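Local coordinates for similar to hydroxylamine oxidoreductase (Kuenenia stuttgartiensis, PDB 6H5L), which probably acts as an oxidoreductase, as one multi-heme subunit of a 60-heme reductase complex with an extended electron transfer pathway, at residues 169-174 with 231-236; 283-288 with 294-299. All blocks are in the same frame, centred on the assembly; numbering follows the deposited sequence.

Contact 1: 169-174 with 231-236. With HEC (heme c), chain H.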
ATOM      1  N   PRO A 169      -5.414  49.383 -21.401  1.00 24.34           N
ATOM      2  CA  PRO A 169      -5.718  48.051 -21.938  1.00 28.18           C
ATOM      3  C   PRO A 169      -6.367  47.115 -20.922  1.00 25.90           C
ATOM      4  O   PRO A 169      -6.089  47.212 -19.726  1.00 25.87           O
ATOM      5  CB  PRO A 169      -4.337  47.511 -22.344  1.00 24.51           C
ATOM      6  CG  PRO A 169      -3.387  48.674 -22.230  1.00 19.61           C
ATOM      7  CD  PRO A 169      -3.971  49.549 -21.176  1.00 21.37           C
ATOM      8  N   ASN A 170      -7.216  46.215 -21.409  1.00 25.41           N
ATOM      9  CA  ASN A 170      -7.845  45.188 -20.588  1.00 27.86           C
ATOM     10  C   ASN A 170      -8.492  44.174 -21.523  1.00 32.36           C
ATOM     11  O   ASN A 170      -8.543  44.369 -22.740  1.00 32.78           O
ATOM     12  CB  ASN A 170      -8.860  45.777 -19.603  1.00 23.26           C
ATOM     13  CG  ASN A 170      -9.935  46.610 -20.286  1.00 27.01           C
ATOM     14  OD1 ASN A 170     -10.455  46.246 -21.340  1.00 31.66           O
ATOM     15  ND2 ASN A 170     -10.278  47.738 -19.675  1.00 32.00           N
ATOM     16  N   HIS A 171      -9.002  43.089 -20.937  1.00 22.41           N
ATOM     17  CA  HIS A 171      -9.605  42.031 -21.739  1.00 19.51           C
ATOM     18  C   HIS A 171     -11.032  42.364 -22.153  1.00 26.56           C
ATOM     19  O   HIS A 171     -11.465  41.958 -23.236  1.00 27.93           O
ATOM     20  CB  HIS A 171      -9.575  40.712 -20.967  1.00 27.18           C
ATOM     21  CG  HIS A 171      -8.207  40.313 -20.513  1.00 24.87           C
ATOM     22  ND1 HIS A 171      -7.921  39.993 -19.204  1.00 24.44           N
ATOM     23  CD2 HIS A 171      -7.043  40.189 -21.193  1.00 22.70           C
ATOM     24  CE1 HIS A 171      -6.640  39.687 -19.097  1.00 28.44           C
ATOM     25  NE2 HIS A 171      -6.084  39.798 -20.291  1.00 20.99           N
ATOM     26  N   LEU A 172     -11.772  43.091 -21.312  1.00 25.64           N
ATOM     27  CA  LEU A 172     -13.159  43.420 -21.630  1.00 24.09           C
ATOM     28  C   LEU A 172     -13.255  44.224 -22.922  1.00 33.82           C
ATOM     29  O   LEU A 172     -14.078  43.924 -23.795  1.00 31.75           O
ATOM     30  CB  LEU A 172     -13.791  44.191 -20.471  1.00 22.52           C
ATOM     31  CG  LEU A 172     -15.210  44.718 -20.704  1.00 30.09           C
ATOM     32  CD1 LEU A 172     -16.207  43.573 -20.832  1.00 28.51           C
ATOM     33  CD2 LEU A 172     -15.618  45.676 -19.594  1.00 35.16           C
ATOM     34  N   GLN A 173     -12.415  45.249 -23.062  1.00 31.52           N
ATOM     35  CA  GLN A 173     -12.395  46.103 -24.243  1.00 26.54           C
ATOM     36  C   GLN A 173     -11.326  45.673 -25.240  1.00 28.13           C
ATOM     37  O   GLN A 173     -10.760  46.513 -25.949  1.00 28.24           O
ATOM     38  CB  GLN A 173     -12.186  47.560 -23.831  1.00 24.10           C
ATOM     39  CG  GLN A 173     -12.982  47.969 -22.605  1.00 25.04           C
ATOM     40  CD  GLN A 173     -12.749  49.413 -22.208  1.00 32.76           C
ATOM     41  OE1 GLN A 173     -12.624  49.732 -21.026  1.00 36.77           O
ATOM     42  NE2 GLN A 173     -12.696  50.296 -23.199  1.00 36.93           N
ATOM     43  N   SER A 174     -11.044  44.371 -25.311  1.00 33.38           N
ATOM     44  CA  SER A 174      -9.947  43.894 -26.146  1.00 29.74           C
ATOM     45  C   SER A 174     -10.295  43.981 -27.627  1.00 26.53           C
ATOM     46  O   SER A 174      -9.458  44.384 -28.443  1.00 22.93           O
ATOM     47  CB  SER A 174      -9.584  42.462 -25.758  1.00 28.97           C
ATOM     48  OG  SER A 174      -8.323  42.096 -26.286  1.00 31.78           O
ATOM     49  N   THR A 231       0.296  32.213 -23.955  1.00 16.93           N
ATOM     50  CA  THR A 231       0.035  32.161 -25.391  1.00 16.41           C
ATOM     51  C   THR A 231      -0.188  33.556 -25.965  1.00 20.25           C
ATOM     52  O   THR A 231       0.203  33.827 -27.107  1.00 18.96           O
ATOM     53  CB  THR A 231      -1.167  31.255 -25.672  1.00 17.13           C
ATOM     54  OG1 THR A 231      -0.871  29.923 -25.235  1.00 17.93           O
ATOM     55  CG2 THR A 231      -1.495  31.226 -27.159  1.00 19.56           C
ATOM     56  N   CYS A 232      -0.780  34.456 -25.181  1.00 18.06           N
ATOM     57  CA  CYS A 232      -1.017  35.833 -25.595  1.00 17.32           C
ATOM     58  C   CYS A 232       0.055  36.797 -25.101  1.00 22.17           C
ATOM     59  O   CYS A 232       0.531  37.631 -25.876  1.00 19.21           O
ATOM     60  CB  CYS A 232      -2.387  36.306 -25.094  1.00 17.63           C
ATOM     61  SG  CYS A 232      -3.813  35.408 -25.760  1.00 25.37           S
ATOM     62  N   HIS A 233       0.458  36.695 -23.834  1.00 20.33           N
ATOM     63  CA  HIS A 233       1.361  37.673 -23.222  1.00 19.55           C
ATOM     64  C   HIS A 233       2.818  37.264 -23.440  1.00 20.50           C
ATOM     65  O   HIS A 233       3.525  36.812 -22.539  1.00 17.08           O
ATOM     66  CB  HIS A 233       1.043  37.834 -21.743  1.00 16.78           C
ATOM     67  CG  HIS A 233      -0.181  38.651 -21.477  1.00 17.25           C
ATOM     68  ND1 HIS A 233      -0.125  39.989 -21.153  1.00 17.91           N
ATOM     69  CD2 HIS A 233      -1.494  38.322 -21.493  1.00 16.36           C
ATOM     70  CE1 HIS A 233      -1.351  40.448 -20.977  1.00 19.55           C
ATOM     71  NE2 HIS A 233      -2.200  39.457 -21.178  1.00 19.29           N
ATOM     72  N   MET A 234       3.260  37.448 -24.680  1.00 18.51           N
ATOM     73  CA  MET A 234       4.644  37.211 -25.054  1.00 24.60           C
ATOM     74  C   MET A 234       4.993  38.146 -26.200  1.00 20.00           C
ATOM     75  O   MET A 234       4.120  38.773 -26.803  1.00 27.37           O
ATOM     76  CB  MET A 234       4.874  35.750 -25.455  1.00 21.07           C
ATOM     77  CG  MET A 234       3.937  35.266 -26.555  1.00 20.22           C
ATOM     78  SD  MET A 234       4.323  33.611 -27.156  1.00 29.90           S
ATOM     79  CE  MET A 234       5.900  33.899 -27.954  1.00 13.58           C
ATOM     80  N   GLY A 235       6.284  38.242 -26.495  1.00 18.69           N
ATOM     81  CA  GLY A 235       6.722  38.916 -27.692  1.00 25.96           C
ATOM     82  C   GLY A 235       7.353  40.276 -27.482  1.00 24.13           C
ATOM     83  O   GLY A 235       7.611  40.717 -26.357  1.00 25.37           O
ATOM     84  N   PRO A 236       7.593  40.980 -28.591  1.00 25.71           N
ATOM     85  CA  PRO A 236       8.442  42.179 -28.530  1.00 22.64           C
ATOM     86  C   PRO A 236       7.784  43.385 -27.881  1.00 22.91           C
ATOM     87  O   PRO A 236       8.501  44.254 -27.372  1.00 22.80           O
ATOM     88  CB  PRO A 236       8.771  42.448 -30.006  1.00 22.02           C
ATOM     89  CG  PRO A 236       8.428  41.173 -30.732  1.00 22.81           C
ATOM     90  CD  PRO A 236       7.287  40.589 -29.975  1.00 21.91           C
TER
HETATM   91 FE   HEC H 606      -4.149  39.611 -20.761  1.00 21.14          FE
HETATM   92  CHA HEC H 606      -4.433  42.995 -21.205  1.00 20.35           C
HETATM   93  CHB HEC H 606      -2.949  40.134 -17.569  1.00 20.90           C
HETATM   94  CHC HEC H 606      -4.050  36.206 -20.205  1.00 25.98           C
HETATM   95  CHD HEC H 606      -4.835  39.034 -24.062  1.00 22.43           C
HETATM   96  NA  HEC H 606      -3.754  41.255 -19.607  1.00 19.15           N
HETATM   97  C1A HEC H 606      -3.963  42.568 -19.982  1.00 24.43           C
HETATM   98  C2A HEC H 606      -3.600  43.411 -18.859  1.00 23.65           C
HETATM   99  C3A HEC H 606      -3.192  42.625 -17.861  1.00 21.95           C
HETATM  100  C4A HEC H 606      -3.279  41.249 -18.308  1.00 20.57           C
HETATM  101  CMA HEC H 606      -2.711  43.096 -16.472  1.00 17.15           C
HETATM  102  CAA HEC H 606      -3.673  44.949 -18.815  1.00 17.89           C
HETATM  103  CBA HEC H 606      -2.316  45.529 -19.187  1.00 25.21           C
HETATM  104  CGA HEC H 606      -2.302  46.994 -18.851  1.00 28.99           C
HETATM  105  O1A HEC H 606      -1.532  47.737 -19.504  1.00 26.93           O
HETATM  106  O2A HEC H 606      -3.063  47.421 -17.944  1.00 29.94           O
HETATM  107  NB  HEC H 606      -3.558  38.394 -19.191  1.00 23.96           N
HETATM  108  C1B HEC H 606      -3.190  38.826 -17.931  1.00 24.10           C
HETATM  109  C2B HEC H 606      -3.108  37.666 -17.064  1.00 21.12           C
HETATM  110  C3B HEC H 606      -3.406  36.583 -17.793  1.00 23.02           C
HETATM  111  C4B HEC H 606      -3.699  37.019 -19.146  1.00 20.50           C
HETATM  112  CMB HEC H 606      -2.711  37.698 -15.569  1.00 23.39           C
HETATM  113  CAB HEC H 606      -3.446  35.114 -17.313  1.00 19.97           C
HETATM  114  CBB HEC H 606      -4.544  34.866 -16.254  1.00 17.07           C
HETATM  115  NC  HEC H 606      -4.359  37.936 -21.913  1.00 19.98           N
HETATM  116  C1C HEC H 606      -4.350  36.623 -21.487  1.00 22.66           C
HETATM  117  C2C HEC H 606      -4.924  35.803 -22.540  1.00 22.44           C
HETATM  118  C3C HEC H 606      -4.907  36.558 -23.650  1.00 30.86           C
HETATM  119  C4C HEC H 606      -4.707  37.933 -23.247  1.00 19.41           C
HETATM  120  CMC HEC H 606      -4.796  34.262 -22.536  1.00 23.11           C
HETATM  121  CAC HEC H 606      -5.313  36.148 -25.085  1.00 23.65           C
HETATM  122  CBC HEC H 606      -6.846  36.206 -25.224  1.00 21.60           C
HETATM  123  ND  HEC H 606      -4.591  40.826 -22.380  1.00 16.64           N
HETATM  124  C1D HEC H 606      -4.790  40.355 -23.673  1.00 20.86           C
HETATM  125  C2D HEC H 606      -4.949  41.481 -24.561  1.00 19.56           C
HETATM  126  C3D HEC H 606      -4.820  42.723 -23.669  1.00 22.60           C
HETATM  127  C4D HEC H 606      -4.602  42.218 -22.332  1.00 20.14           C
HETATM  128  CMD HEC H 606      -5.189  41.419 -26.083  1.00 20.51           C
HETATM  129  CAD HEC H 606      -4.905  44.206 -24.083  1.00 18.07           C
HETATM  130  CBD HEC H 606      -6.225  44.496 -24.786  1.00 27.16           C
HETATM  131  CGD HEC H 606      -6.279  45.961 -25.118  1.00 30.96           C
HETATM  132  O1D HEC H 606      -7.211  46.652 -24.634  1.00 28.39           O
HETATM  133  O2D HEC H 606      -5.377  46.432 -25.858  1.00 33.88           O
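His171 and His233 meet across the iron of a heme c, each giving NE2 as an axial ligand from opposite faces of the porphyrin. This is bis-histidine coordination of a CxxCH heme. Cys232 and His233 end the motif, and His171 is the distal ligand from a remote loop. The iron lies 2.0 Å from NE2 of both His171 and His233, and the two NE2 atoms lie 4.0 Å apart. The segments hardly touch otherwise, because the heme stands between them. The two imidazole planes are turned nearly perpendicular to each other about the axial line. In His233 CG lies beside the backbone N and anti to the carbonyl carbon (chi1 -76°), and its ND1 is hydrogen-bonded to Asp240, which should fix the rotation of the ring. Cys232 SG is bonded to heme CAC at 1.8 Å, so two neighbouring residues anchor the same side. On the His171 side the loop also grips one propionate and packs against the other. Asn170 N donates to O1D at 3.3 Å, and Arg303 NE is hydrogen-bonded to the heme. Pro169, after a cis peptide bond, lays its ring between the two propionates, with CG 3.4 Å from O1A and CB 3.8 Å from O1D. With an alanine in place of the ring, the O1A propionate would probably lose its packing against CG and CD, and the cis peptide would be harder to keep. In an Asx motif, Asn170 OD1 accepts from Gln173 N at 2.8 Å, with the donor tilted 21° from the carbonyl plane.

Contact 2: 283-288 with 294-299; sequences CHMYEK and HNPVMK. With HEC (heme c), chain I.
This is a buried local contact in which the chain, after the CxxCH motif that ends in Cys283 and His284, turns through a short hairpin and packs back on the end of helix 280-285. Cys283 SG is bonded to CAC of a second heme c, and His284 NE2 binds its iron at 2.0 Å. His477 is the other axial ligand. Lys299 is the main polar clamp. Its chain bends at chi3 and chi4 (-53° and -60°), which brings NZ back to the end of helix 280-285. There NZ donates to Cys283 O at 2.7 Å, in the carbonyl plane, and to Tyr286 O at 2.6 Å. Pro296 packs its CB on His284 CB at 3.7 Å, and its CA makes a CA-H...O contact with His284 O. Met285 runs extended along the backbone of Asn295, with its CG 4.3 Å from Pro296 CB. Water 1 donates to His284 O and Asn295 O and accepts from Met298 N. Water 2 accepts from His284 ND1 at 2.9 Å and lies within hydrogen-bonding distance of Pro296 O, which probably steadies the imidazole on the edge away from the iron. His294 NE2 binds the iron of yet another heme. Strand 286-288 pairs with strand 291-292, with a classic bulge at Glu287 and Lys288. Helix 337-350 closes the site: Trp346 makes a cation-pi contact with Lys299, and Glu348 holds Tyr286 OH.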
ATOM      1  N   CYS A 283      -0.114  37.631  -8.387  1.00 22.97           N
ATOM      2  CA  CYS A 283       0.326  39.022  -8.369  1.00 23.91           C
ATOM      3  C   CYS A 283      -0.765  39.956  -8.886  1.00 17.50           C
ATOM      4  O   CYS A 283      -1.060  40.983  -8.264  1.00 19.47           O
ATOM      5  CB  CYS A 283       1.604  39.183  -9.198  1.00 20.52           C
ATOM      6  SG  CYS A 283       3.174  39.035  -8.294  1.00 20.55           S
ATOM      7  N   HIS A 284      -1.385  39.609 -10.016  1.00 17.42           N
ATOM      8  CA  HIS A 284      -2.242  40.550 -10.732  1.00 24.23           C
ATOM      9  C   HIS A 284      -3.714  40.471 -10.346  1.00 20.96           C
ATOM     10  O   HIS A 284      -4.407  41.494 -10.395  1.00 17.55           O
ATOM     11  CB  HIS A 284      -2.104  40.340 -12.240  1.00 18.68           C
ATOM     12  CG  HIS A 284      -0.847  40.915 -12.811  1.00 21.05           C
ATOM     13  ND1 HIS A 284      -0.748  42.231 -13.210  1.00 20.29           N
ATOM     14  CD2 HIS A 284       0.369  40.362 -13.030  1.00 19.50           C
ATOM     15  CE1 HIS A 284       0.473  42.460 -13.661  1.00 20.60           C
ATOM     16  NE2 HIS A 284       1.170  41.343 -13.564  1.00 20.52           N
ATOM     17  N   MET A 285      -4.221  39.296  -9.977  1.00 22.28           N
ATOM     18  CA  MET A 285      -5.622  39.208  -9.588  1.00 20.48           C
ATOM     19  C   MET A 285      -5.860  39.606  -8.141  1.00 21.00           C
ATOM     20  O   MET A 285      -7.021  39.693  -7.722  1.00 18.54           O
ATOM     21  CB  MET A 285      -6.163  37.801  -9.832  1.00 20.12           C
ATOM     22  CG  MET A 285      -6.193  37.421 -11.298  1.00 17.25           C
ATOM     23  SD  MET A 285      -7.307  36.055 -11.650  1.00 30.06           S
ATOM     24  CE  MET A 285      -7.687  36.385 -13.369  1.00 30.70           C
ATOM     25  N   TYR A 286      -4.802  39.846  -7.373  1.00 20.05           N
ATOM     26  CA  TYR A 286      -4.960  40.522  -6.094  1.00 17.64           C
ATOM     27  C   TYR A 286      -5.490  41.933  -6.314  1.00 15.77           C
ATOM     28  O   TYR A 286      -4.935  42.700  -7.112  1.00 18.90           O
ATOM     29  CB  TYR A 286      -3.616  40.557  -5.361  1.00 22.29           C
ATOM     30  CG  TYR A 286      -3.646  41.217  -3.999  1.00 23.06           C
ATOM     31  CD1 TYR A 286      -3.887  40.476  -2.851  1.00 14.99           C
ATOM     32  CD2 TYR A 286      -3.404  42.578  -3.860  1.00 23.15           C
ATOM     33  CE1 TYR A 286      -3.899  41.071  -1.605  1.00 20.31           C
ATOM     34  CE2 TYR A 286      -3.413  43.182  -2.618  1.00 21.95           C
ATOM     35  CZ  TYR A 286      -3.663  42.422  -1.494  1.00 22.53           C
ATOM     36  OH  TYR A 286      -3.678  43.009  -0.249  1.00 22.60           O
ATOM     37  N   GLU A 287      -6.574  42.272  -5.607  1.00 21.43           N
ATOM     38  CA  GLU A 287      -7.181  43.594  -5.711  1.00 22.04           C
ATOM     39  C   GLU A 287      -6.631  44.563  -4.669  1.00 22.99           C
ATOM     40  O   GLU A 287      -5.936  45.517  -5.032  1.00 26.07           O
ATOM     41  CB  GLU A 287      -8.702  43.485  -5.581  1.00 20.47           C
ATOM     42  CG  GLU A 287      -9.418  44.820  -5.679  1.00 27.85           C
ATOM     43  CD  GLU A 287     -10.918  44.671  -5.742  1.00 28.86           C
ATOM     44  OE1 GLU A 287     -11.601  45.685  -5.989  1.00 34.14           O
ATOM     45  OE2 GLU A 287     -11.411  43.542  -5.551  1.00 25.15           O
ATOM     46  N   LYS A 288      -6.896  44.312  -3.378  1.00 22.76           N
ATOM     47  CA  LYS A 288      -6.356  45.120  -2.285  1.00 19.20           C
ATOM     48  C   LYS A 288      -6.687  44.525  -0.920  1.00 24.14           C
ATOM     49  O   LYS A 288      -7.752  43.923  -0.746  1.00 23.68           O
ATOM     50  CB  LYS A 288      -6.882  46.559  -2.349  1.00 20.69           C
ATOM     51  CG  LYS A 288      -8.399  46.677  -2.348  1.00 19.42           C
ATOM     52  CD  LYS A 288      -8.841  48.130  -2.357  1.00 23.33           C
ATOM     53  CE  LYS A 288     -10.343  48.248  -2.531  1.00 24.51           C
ATOM     54  NZ  LYS A 288     -10.758  49.677  -2.567  1.00 49.37           N
ATOM     55  N   HIS A 294     -11.633  38.533  -9.922  1.00 15.60           N
ATOM     56  CA  HIS A 294     -11.549  37.719 -11.137  1.00 18.00           C
ATOM     57  C   HIS A 294     -11.266  38.597 -12.361  1.00 22.47           C
ATOM     58  O   HIS A 294     -12.001  38.607 -13.349  1.00 25.41           O
ATOM     59  CB  HIS A 294     -12.831  36.907 -11.310  1.00 16.61           C
ATOM     60  CG  HIS A 294     -12.805  35.947 -12.461  1.00 20.38           C
ATOM     61  ND1 HIS A 294     -13.590  36.113 -13.582  1.00 16.79           N
ATOM     62  CD2 HIS A 294     -12.103  34.806 -12.661  1.00 20.90           C
ATOM     63  CE1 HIS A 294     -13.368  35.118 -14.425  1.00 19.21           C
ATOM     64  NE2 HIS A 294     -12.469  34.310 -13.891  1.00 21.44           N
ATOM     65  N   ASN A 295     -10.171  39.357 -12.267  1.00 21.54           N
ATOM     66  CA  ASN A 295      -9.584  40.092 -13.385  1.00 22.82           C
ATOM     67  C   ASN A 295      -8.208  40.594 -12.961  1.00 22.69           C
ATOM     68  O   ASN A 295      -7.999  40.912 -11.783  1.00 23.61           O
ATOM     69  CB  ASN A 295     -10.481  41.249 -13.844  1.00 20.10           C
ATOM     70  CG  ASN A 295     -10.235  42.534 -13.076  1.00 19.45           C
ATOM     71  OD1 ASN A 295      -9.253  43.240 -13.313  1.00 16.54           O
ATOM     72  ND2 ASN A 295     -11.145  42.860 -12.169  1.00 21.65           N
ATOM     73  N   PRO A 296      -7.244  40.666 -13.878  1.00 22.12           N
ATOM     74  CA  PRO A 296      -5.850  40.953 -13.497  1.00 24.08           C
ATOM     75  C   PRO A 296      -5.384  42.397 -13.665  1.00 20.68           C
ATOM     76  O   PRO A 296      -4.182  42.638 -13.515  1.00 25.39           O
ATOM     77  CB  PRO A 296      -5.078  40.043 -14.458  1.00 20.66           C
ATOM     78  CG  PRO A 296      -5.903  40.082 -15.711  1.00 21.16           C
ATOM     79  CD  PRO A 296      -7.347  40.220 -15.280  1.00 15.44           C
ATOM     80  N   VAL A 297      -6.267  43.350 -13.963  1.00 18.68           N
ATOM     81  CA  VAL A 297      -5.845  44.663 -14.449  1.00 19.91           C
ATOM     82  C   VAL A 297      -6.081  45.783 -13.447  1.00 20.63           C
ATOM     83  O   VAL A 297      -5.780  46.944 -13.761  1.00 22.07           O
ATOM     84  CB  VAL A 297      -6.532  44.999 -15.787  1.00 19.09           C
ATOM     85  CG1 VAL A 297      -6.429  43.826 -16.747  1.00 15.58           C
ATOM     86  CG2 VAL A 297      -7.989  45.375 -15.553  1.00 13.75           C
ATOM     87  N   MET A 298      -6.593  45.484 -12.250  1.00 20.05           N
ATOM     88  CA  MET A 298      -7.072  46.553 -11.375  1.00 22.26           C
ATOM     89  C   MET A 298      -5.941  47.404 -10.802  1.00 21.17           C
ATOM     90  O   MET A 298      -6.160  48.580 -10.485  1.00 26.71           O
ATOM     91  CB  MET A 298      -7.910  45.972 -10.237  1.00 19.58           C
ATOM     92  CG  MET A 298      -9.158  45.233 -10.692  1.00 20.22           C
ATOM     93  SD  MET A 298     -10.189  46.198 -11.814  1.00 21.59           S
ATOM     94  CE  MET A 298     -10.664  47.566 -10.760  1.00 22.70           C
ATOM     95  N   LYS A 299      -4.738  46.849 -10.662  1.00 18.67           N
ATOM     96  CA  LYS A 299      -3.647  47.542  -9.989  1.00 21.73           C
ATOM     97  C   LYS A 299      -2.603  48.121 -10.945  1.00 21.95           C
ATOM     98  O   LYS A 299      -1.525  48.512 -10.487  1.00 21.39           O
ATOM     99  CB  LYS A 299      -2.958  46.602  -9.003  1.00 20.91           C
ATOM    100  CG  LYS A 299      -3.901  45.948  -8.015  1.00 22.91           C
ATOM    101  CD  LYS A 299      -3.140  45.322  -6.861  1.00 19.72           C
ATOM    102  CE  LYS A 299      -2.054  44.378  -7.354  1.00 20.50           C
ATOM    103  NZ  LYS A 299      -2.588  43.257  -8.179  1.00 17.05           N
TER
HETATM  104 FE   HEC I 607       3.077  41.264 -14.164  1.00 20.92          FE
HETATM  105  CHA HEC I 607       3.190  44.557 -14.890  1.00 17.31           C
HETATM  106  CHB HEC I 607       1.583  40.606 -17.207  1.00 21.03           C
HETATM  107  CHC HEC I 607       3.245  37.885 -13.564  1.00 19.97           C
HETATM  108  CHD HEC I 607       3.944  41.854 -10.870  1.00 17.96           C
HETATM  109  NA  HEC I 607       2.579  42.357 -15.800  1.00 19.95           N
HETATM  110  C1A HEC I 607       2.545  43.737 -15.790  1.00 21.40           C
HETATM  111  C2A HEC I 607       1.713  44.159 -16.897  1.00 21.40           C
HETATM  112  C3A HEC I 607       1.269  43.075 -17.534  1.00 18.89           C
HETATM  113  C4A HEC I 607       1.805  41.917 -16.857  1.00 20.53           C
HETATM  114  CMA HEC I 607       0.350  43.050 -18.774  1.00 21.85           C
HETATM  115  CAA HEC I 607       1.392  45.614 -17.268  1.00 17.61           C
HETATM  116  CBA HEC I 607       0.166  46.061 -16.484  1.00 16.48           C
HETATM  117  CGA HEC I 607       0.618  46.784 -15.244  1.00 17.77           C
HETATM  118  O1A HEC I 607       0.352  46.274 -14.126  1.00 19.89           O
HETATM  119  O2A HEC I 607       1.251  47.862 -15.374  1.00 27.65           O
HETATM  120  NB  HEC I 607       2.468  39.561 -15.175  1.00 17.12           N
HETATM  121  C1B HEC I 607       1.976  39.519 -16.464  1.00 16.39           C
HETATM  122  C2B HEC I 607       1.962  38.140 -16.900  1.00 11.74           C
HETATM  123  C3B HEC I 607       2.411  37.385 -15.896  1.00 13.11           C
HETATM  124  C4B HEC I 607       2.745  38.264 -14.791  1.00 15.28           C
HETATM  125  CMB HEC I 607       1.457  37.645 -18.271  1.00 10.75           C
HETATM  126  CAB HEC I 607       2.561  35.849 -15.906  1.00 11.92           C
HETATM  127  CBB HEC I 607       3.621  35.381 -16.930  1.00 11.03           C
HETATM  128  NC  HEC I 607       3.461  40.092 -12.509  1.00 19.34           N
HETATM  129  C1C HEC I 607       3.561  38.714 -12.511  1.00 17.48           C
HETATM  130  C2C HEC I 607       4.223  38.309 -11.284  1.00 14.98           C
HETATM  131  C3C HEC I 607       4.260  39.379 -10.483  1.00 22.89           C
HETATM  132  C4C HEC I 607       3.886  40.538 -11.272  1.00 18.70           C
HETATM  133  CMC HEC I 607       4.327  36.845 -10.802  1.00 17.12           C
HETATM  134  CAC HEC I 607       4.784  39.414  -9.028  1.00 18.69           C
HETATM  135  CBC HEC I 607       6.309  39.176  -8.997  1.00 31.57           C
HETATM  136  ND  HEC I 607       3.488  42.952 -13.036  1.00 20.51           N
HETATM  137  C1D HEC I 607       3.874  42.956 -11.698  1.00 22.54           C
HETATM  138  C2D HEC I 607       4.186  44.315 -11.313  1.00 18.66           C
HETATM  139  C3D HEC I 607       3.952  45.160 -12.572  1.00 17.36           C
HETATM  140  C4D HEC I 607       3.517  44.229 -13.589  1.00 20.17           C
HETATM  141  CMD HEC I 607       4.659  44.815  -9.931  1.00 14.29           C
HETATM  142  CAD HEC I 607       4.127  46.686 -12.713  1.00 22.69           C
HETATM  143  CBD HEC I 607       2.882  47.350 -12.131  1.00 20.82           C
HETATM  144  CGD HEC I 607       2.961  48.843 -12.297  1.00 19.22           C
HETATM  145  O1D HEC I 607       3.659  49.502 -11.484  1.00 24.31           O
HETATM  146  O2D HEC I 607       2.318  49.372 -13.239  1.00 19.80           O
HETATM  147  O   HOH W   1      -6.875  42.915 -10.543  1.00 17.22           O
HETATM  148  O   HOH W   2      -2.211  44.733 -13.306  1.00 22.71           O

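Overall arrangement
From the N terminus, the chain first supplies the distal ligand in 169-174, then runs through helices 174-180 to 220-224 before 231-236 closes contact 1. Contact 2 opens later and closes five residues on, after the chain has turned from strand 286-288 into strand 291-292. The two are in series and neither nest nor cross. Their centres are about 15 Å apart, yet they touch: His171 CE1 packs on Pro296 CG at 3.5 Å. Contact 1 joins distant loops through a heme, whereas contact 2 packs the end of one CxxCH helix on the loop that also ligates another heme. The hemes of the two contacts are near neighbours, consistent with electron transfer between them.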